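Local coordinates for protein Na-K-Cl cotransporter (Methanosarcina acetivorans, PDB 3G40) that probably carries chloride together with cations across the membrane as a whole protein, of which this chain is the cytoplasmic C-terminal domain, at residues P30-G35 with F114-E119; L196-F201 with N213-L218. All coordinates share one frame; numbering follows the deposited sequence.

Contact 1: residues P30-G35 with F114-E119; sequences PRELMG and FLRLPE
Glu32 OE2 lies 3.4 Å from Arg116 NE in a salt bridge made by charge alone, since the oxygen sits over a face of the guanidinium group and no N-H is aimed at it. It stands 3.2 Å above that plane, displaced toward the rim, with the carboxylate turned 42° against the guanidinium. The second carboxylate oxygen, Glu32 OE1, lies against the junction of CD and NE, 3.5 Å from Arg116 CD. Over the opposite face, also set toward the rim, CA of Pro118 from the arginine's own segment lies 3.7 Å above the plane. Arg116 sends its CG away from the backbone N (chi1 179°) and runs extended as far as NE, while the glutamate chain bends at chi2 and meets it at about a right angle. Of the two segments only these side chains touch, across 91 Å² of buried surface. Gln149 of the second subunit packs on Glu32, which places the pair beside the dimer partner. Two residues earlier on the strand, Phe114 packs on Phe39, Leu40 and Ile43 of helix 30-44. The contact is a surface ion pair between the first helix and the end of strand 112-116 in an alpha/beta fold built on a twisted mixed sheet.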
# COMPACT_ATOMS: atom_id res chain seq x y z
N PRO A 30 -11.68 -9.91 -4.28
CA PRO A 30 -12.00 -8.67 -3.58
C PRO A 30 -10.83 -8.16 -2.74
O PRO A 30 -10.78 -6.97 -2.43
CB PRO A 30 -13.16 -9.07 -2.66
CG PRO A 30 -13.67 -10.34 -3.20
CD PRO A 30 -12.51 -11.04 -3.81
N ARG A 31 -9.91 -9.05 -2.36
CA ARG A 31 -8.73 -8.66 -1.59
C ARG A 31 -7.79 -7.80 -2.43
O ARG A 31 -7.20 -6.84 -1.93
CB ARG A 31 -8.00 -9.88 -1.06
CG ARG A 31 -8.82 -10.74 -0.11
CD ARG A 31 -8.22 -12.13 -0.04
NE ARG A 31 -9.06 -13.06 0.71
CZ ARG A 31 -9.00 -14.38 0.57
NH1 ARG A 31 -8.15 -14.92 -0.29
NH2 ARG A 31 -9.80 -15.16 1.29
N GLU A 32 -7.63 -8.15 -3.71
CA GLU A 32 -6.86 -7.33 -4.64
C GLU A 32 -7.52 -5.97 -4.79
O GLU A 32 -6.85 -4.94 -4.80
CB GLU A 32 -6.75 -7.99 -6.01
CG GLU A 32 -5.69 -9.07 -6.11
CD GLU A 32 -4.27 -8.51 -6.24
OE1 GLU A 32 -4.09 -7.27 -6.37
OE2 GLU A 32 -3.33 -9.33 -6.22
N LEU A 33 -8.84 -5.97 -4.92
CA LEU A 33 -9.57 -4.71 -4.98
C LEU A 33 -9.31 -3.86 -3.74
O LEU A 33 -9.05 -2.67 -3.86
CB LEU A 33 -11.07 -4.96 -5.15
CG LEU A 33 -11.96 -3.71 -5.14
CD1 LEU A 33 -11.54 -2.74 -6.24
CD2 LEU A 33 -13.45 -4.12 -5.29
N MET A 34 -9.39 -4.46 -2.55
CA MET A 34 -9.15 -3.72 -1.32
C MET A 34 -7.72 -3.14 -1.35
O MET A 34 -7.48 -2.03 -0.87
CB MET A 34 -9.32 -4.61 -0.09
CG MET A 34 -10.80 -4.96 0.22
SD MET A 34 -11.82 -3.47 0.37
CE MET A 34 -11.28 -2.83 1.95
N GLY A 35 -6.78 -3.89 -1.90
CA GLY A 35 -5.39 -3.44 -1.96
C GLY A 35 -5.17 -2.31 -2.94
O GLY A 35 -4.14 -1.63 -2.90
N PHE A 114 -9.55 -0.51 -16.38
CA PHE A 114 -8.44 -0.64 -15.44
C PHE A 114 -8.06 -2.10 -15.22
O PHE A 114 -8.85 -2.88 -14.66
CB PHE A 114 -8.79 0.02 -14.11
CG PHE A 114 -7.64 0.10 -13.14
CD1 PHE A 114 -6.89 1.26 -13.04
CD2 PHE A 114 -7.30 -0.98 -12.35
CE1 PHE A 114 -5.81 1.35 -12.15
CE2 PHE A 114 -6.22 -0.90 -11.45
CZ PHE A 114 -5.48 0.28 -11.36
N LEU A 115 -6.85 -2.47 -15.63
CA LEU A 115 -6.38 -3.84 -15.53
C LEU A 115 -5.12 -3.92 -14.69
O LEU A 115 -4.26 -3.04 -14.74
CB LEU A 115 -6.06 -4.40 -16.91
CG LEU A 115 -7.17 -4.41 -17.96
CD1 LEU A 115 -6.61 -4.83 -19.30
CD2 LEU A 115 -8.29 -5.35 -17.53
N ARG A 116 -5.01 -5.00 -13.95
CA ARG A 116 -3.81 -5.30 -13.19
C ARG A 116 -2.93 -6.21 -14.04
O ARG A 116 -3.42 -7.13 -14.71
CB ARG A 116 -4.20 -5.97 -11.87
CG ARG A 116 -3.04 -6.36 -10.97
CD ARG A 116 -3.54 -7.18 -9.78
NE ARG A 116 -2.50 -8.08 -9.29
CZ ARG A 116 -2.43 -9.37 -9.61
NH1 ARG A 116 -3.36 -9.91 -10.39
NH2 ARG A 116 -1.45 -10.13 -9.13
N LEU A 117 -1.64 -5.94 -14.05
CA LEU A 117 -0.68 -6.80 -14.74
C LEU A 117 -0.15 -7.80 -13.73
O LEU A 117 0.62 -7.45 -12.84
CB LEU A 117 0.47 -5.95 -15.32
CG LEU A 117 1.52 -6.65 -16.20
CD1 LEU A 117 0.91 -7.31 -17.42
CD2 LEU A 117 2.61 -5.66 -16.61
N PRO A 118 -0.57 -9.07 -13.85
CA PRO A 118 -0.15 -10.07 -12.87
C PRO A 118 1.32 -10.46 -13.04
O PRO A 118 1.89 -10.22 -14.10
CB PRO A 118 -1.05 -11.28 -13.19
CG PRO A 118 -2.14 -10.75 -14.09
CD PRO A 118 -1.53 -9.60 -14.82
N GLU A 119 1.91 -11.04 -12.00
CA GLU A 119 3.26 -11.59 -12.10
C GLU A 119 3.27 -12.83 -12.99
O GLU A 119 4.18 -13.01 -13.79
CB GLU A 119 3.82 -11.91 -10.71
CG GLU A 119 4.01 -10.70 -9.81
CD GLU A 119 4.97 -10.96 -8.65
OE1 GLU A 119 4.54 -10.89 -7.48
OE2 GLU A 119 6.16 -11.25 -8.92

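Contact 2: residues L196-F201 with N213-L218; sequences LSFMTF and NFLQSL
An apolar, buried contact packs strand 196-201 against helix 213-218, two elements of one beta-alpha-beta unit, with Phe198, Thr200, Leu215 and Leu218 as its touching residues. The segment axes approach to 9.7 Å and run nearly antiparallel, at 152°, as expected where a helix returns along its sheet. Phe198 meets the helix through two ring atoms: CD1 brings the ring edge to the backbone oxygen of Leu215, with that O near the ring plane at 3.8 Å, and CE1 touches CD2 of Leu218, also at 3.8 Å. Leu215 enters between the two strand side chains. With its CG anti to the carbonyl carbon (chi1 -60°), its CD1 reaches 3.8 Å from Thr200 CG2 and 4.0 Å from Phe198 CB. Thr200 offers its methyl to the helix, while its OG1 is hydrogen-bonded to Ile162 O. Within the helix, Ser217 OG bonds back to Asn213 O at 3.1 Å, and Ser217 N reaches the same oxygen from the other face of the carbonyl plane. Neighbouring elements add to the core: Met229 of strand 228-232 touches Phe198 and Leu215, Leu182 of helix 179-192 packs on Phe198 and Leu218, and Leu160 of strand 157-161 touches Phe198.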
# COMPACT_ATOMS: atom_id res chain seq x y z
N LEU A 196 6.19 16.05 -9.86
CA LEU A 196 6.05 15.44 -11.17
C LEU A 196 7.24 15.78 -12.06
O LEU A 196 7.63 16.95 -12.14
CB LEU A 196 4.77 15.93 -11.85
CG LEU A 196 4.47 15.45 -13.26
CD1 LEU A 196 4.45 13.92 -13.36
CD2 LEU A 196 3.13 16.02 -13.75
N SER A 197 7.79 14.78 -12.74
CA SER A 197 8.84 15.02 -13.75
C SER A 197 8.41 14.46 -15.09
O SER A 197 7.75 13.41 -15.15
CB SER A 197 10.19 14.38 -13.38
OG SER A 197 10.69 14.85 -12.15
N PHE A 198 8.78 15.15 -16.16
CA PHE A 198 8.61 14.63 -17.52
C PHE A 198 9.96 14.06 -17.95
O PHE A 198 10.98 14.76 -17.90
CB PHE A 198 8.23 15.74 -18.50
CG PHE A 198 6.86 16.31 -18.31
CD1 PHE A 198 6.49 17.47 -18.98
CD2 PHE A 198 5.93 15.70 -17.48
CE1 PHE A 198 5.23 18.01 -18.83
CE2 PHE A 198 4.66 16.24 -17.33
CZ PHE A 198 4.31 17.38 -18.00
N MET A 199 9.94 12.81 -18.39
CA MET A 199 11.14 12.10 -18.83
C MET A 199 11.03 11.74 -20.32
O MET A 199 10.00 11.26 -20.78
CB MET A 199 11.31 10.81 -18.02
CG MET A 199 11.16 11.00 -16.50
SD MET A 199 12.60 11.76 -15.76
CE MET A 199 13.88 10.81 -16.55
N THR A 200 12.10 11.97 -21.07
CA THR A 200 12.12 11.48 -22.45
C THR A 200 13.55 11.15 -22.86
O THR A 200 14.45 11.18 -22.03
CB THR A 200 11.48 12.49 -23.43
OG1 THR A 200 11.18 11.84 -24.67
CG2 THR A 200 12.42 13.67 -23.69
N PHE A 201 13.75 10.79 -24.11
CA PHE A 201 15.09 10.44 -24.60
C PHE A 201 15.25 10.93 -26.03
O PHE A 201 14.26 11.16 -26.73
CB PHE A 201 15.29 8.93 -24.54
CG PHE A 201 14.16 8.16 -25.14
CD1 PHE A 201 14.23 7.71 -26.44
CD2 PHE A 201 13.01 7.91 -24.40
CE1 PHE A 201 13.18 7.01 -27.00
CE2 PHE A 201 11.96 7.22 -24.95
CZ PHE A 201 12.04 6.76 -26.26
N ASN A 213 12.34 21.56 -25.42
CA ASN A 213 11.46 22.60 -25.71
C ASN A 213 10.02 22.07 -25.72
O ASN A 213 9.27 22.68 -25.33
CB ASN A 213 11.79 23.33 -27.02
CG ASN A 213 13.12 24.11 -26.97
OD1 ASN A 213 13.62 24.50 -26.06
ND2 ASN A 213 13.55 24.33 -28.02
N PHE A 214 9.80 20.91 -26.26
CA PHE A 214 8.48 20.30 -26.26
C PHE A 214 7.96 20.08 -24.84
O PHE A 214 6.83 20.45 -24.54
CB PHE A 214 8.51 18.99 -27.05
CG PHE A 214 7.25 18.20 -26.95
CD1 PHE A 214 6.17 18.47 -27.78
CD2 PHE A 214 7.14 17.17 -26.03
CE1 PHE A 214 5.00 17.74 -27.69
CE2 PHE A 214 5.95 16.43 -25.93
CZ PHE A 214 4.89 16.72 -26.77
N LEU A 215 8.80 19.52 -23.97
CA LEU A 215 8.41 19.29 -22.57
C LEU A 215 8.09 20.58 -21.82
O LEU A 215 7.12 20.64 -21.06
CB LEU A 215 9.48 18.49 -21.83
CG LEU A 215 9.79 17.11 -22.42
CD1 LEU A 215 10.74 16.34 -21.51
CD2 LEU A 215 8.51 16.32 -22.67
N GLN A 216 8.91 21.61 -22.01
CA GLN A 216 8.63 22.90 -21.37
C GLN A 216 7.30 23.47 -21.90
O GLN A 216 6.53 24.07 -21.15
CB GLN A 216 9.77 23.90 -21.61
CG GLN A 216 11.10 23.55 -20.92
CD GLN A 216 11.10 23.84 -19.42
OE1 GLN A 216 10.05 23.99 -18.80
NE2 GLN A 216 12.30 23.90 -18.83
N SER A 217 7.04 23.28 -23.18
CA SER A 217 5.80 23.79 -23.78
C SER A 217 4.58 23.06 -23.27
O SER A 217 3.53 23.67 -23.02
CB SER A 217 5.85 23.71 -25.30
OG SER A 217 6.87 24.57 -25.79
N LEU A 218 4.71 21.74 -23.13
CA LEU A 218 3.64 20.90 -22.62
C LEU A 218 3.28 21.33 -21.21
O LEU A 218 2.10 21.52 -20.90
CB LEU A 218 4.08 19.43 -22.63
CG LEU A 218 3.06 18.35 -22.32
CD1 LEU A 218 2.00 18.35 -23.41
CD2 LEU A 218 3.75 17.01 -22.24

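From the N terminus the chain passes through strand 22-27 into helix 30-44, whose first turn meets the end of strand 112-116, closing contact 1; the 78 residues between its segments include the rest of helix 30-44, two strand-helix pairs (49-54 with 64-77, 81-86 with 94-103) and the start of strand 112-116. Contact 2 comes later and in series, a short closure of 11 intervening residues, mostly helix, from strand 195-201 into helix 205-222. The two neither nest nor cross. They lie on opposite sides of the chain's centre, contact 1 in the first half of the C-terminal domain and contact 2 in the second, with their own centres 30 Å apart. They do not touch; what joins them is one mixed sheet, with strands 112-116 and 195-201 both among its ten.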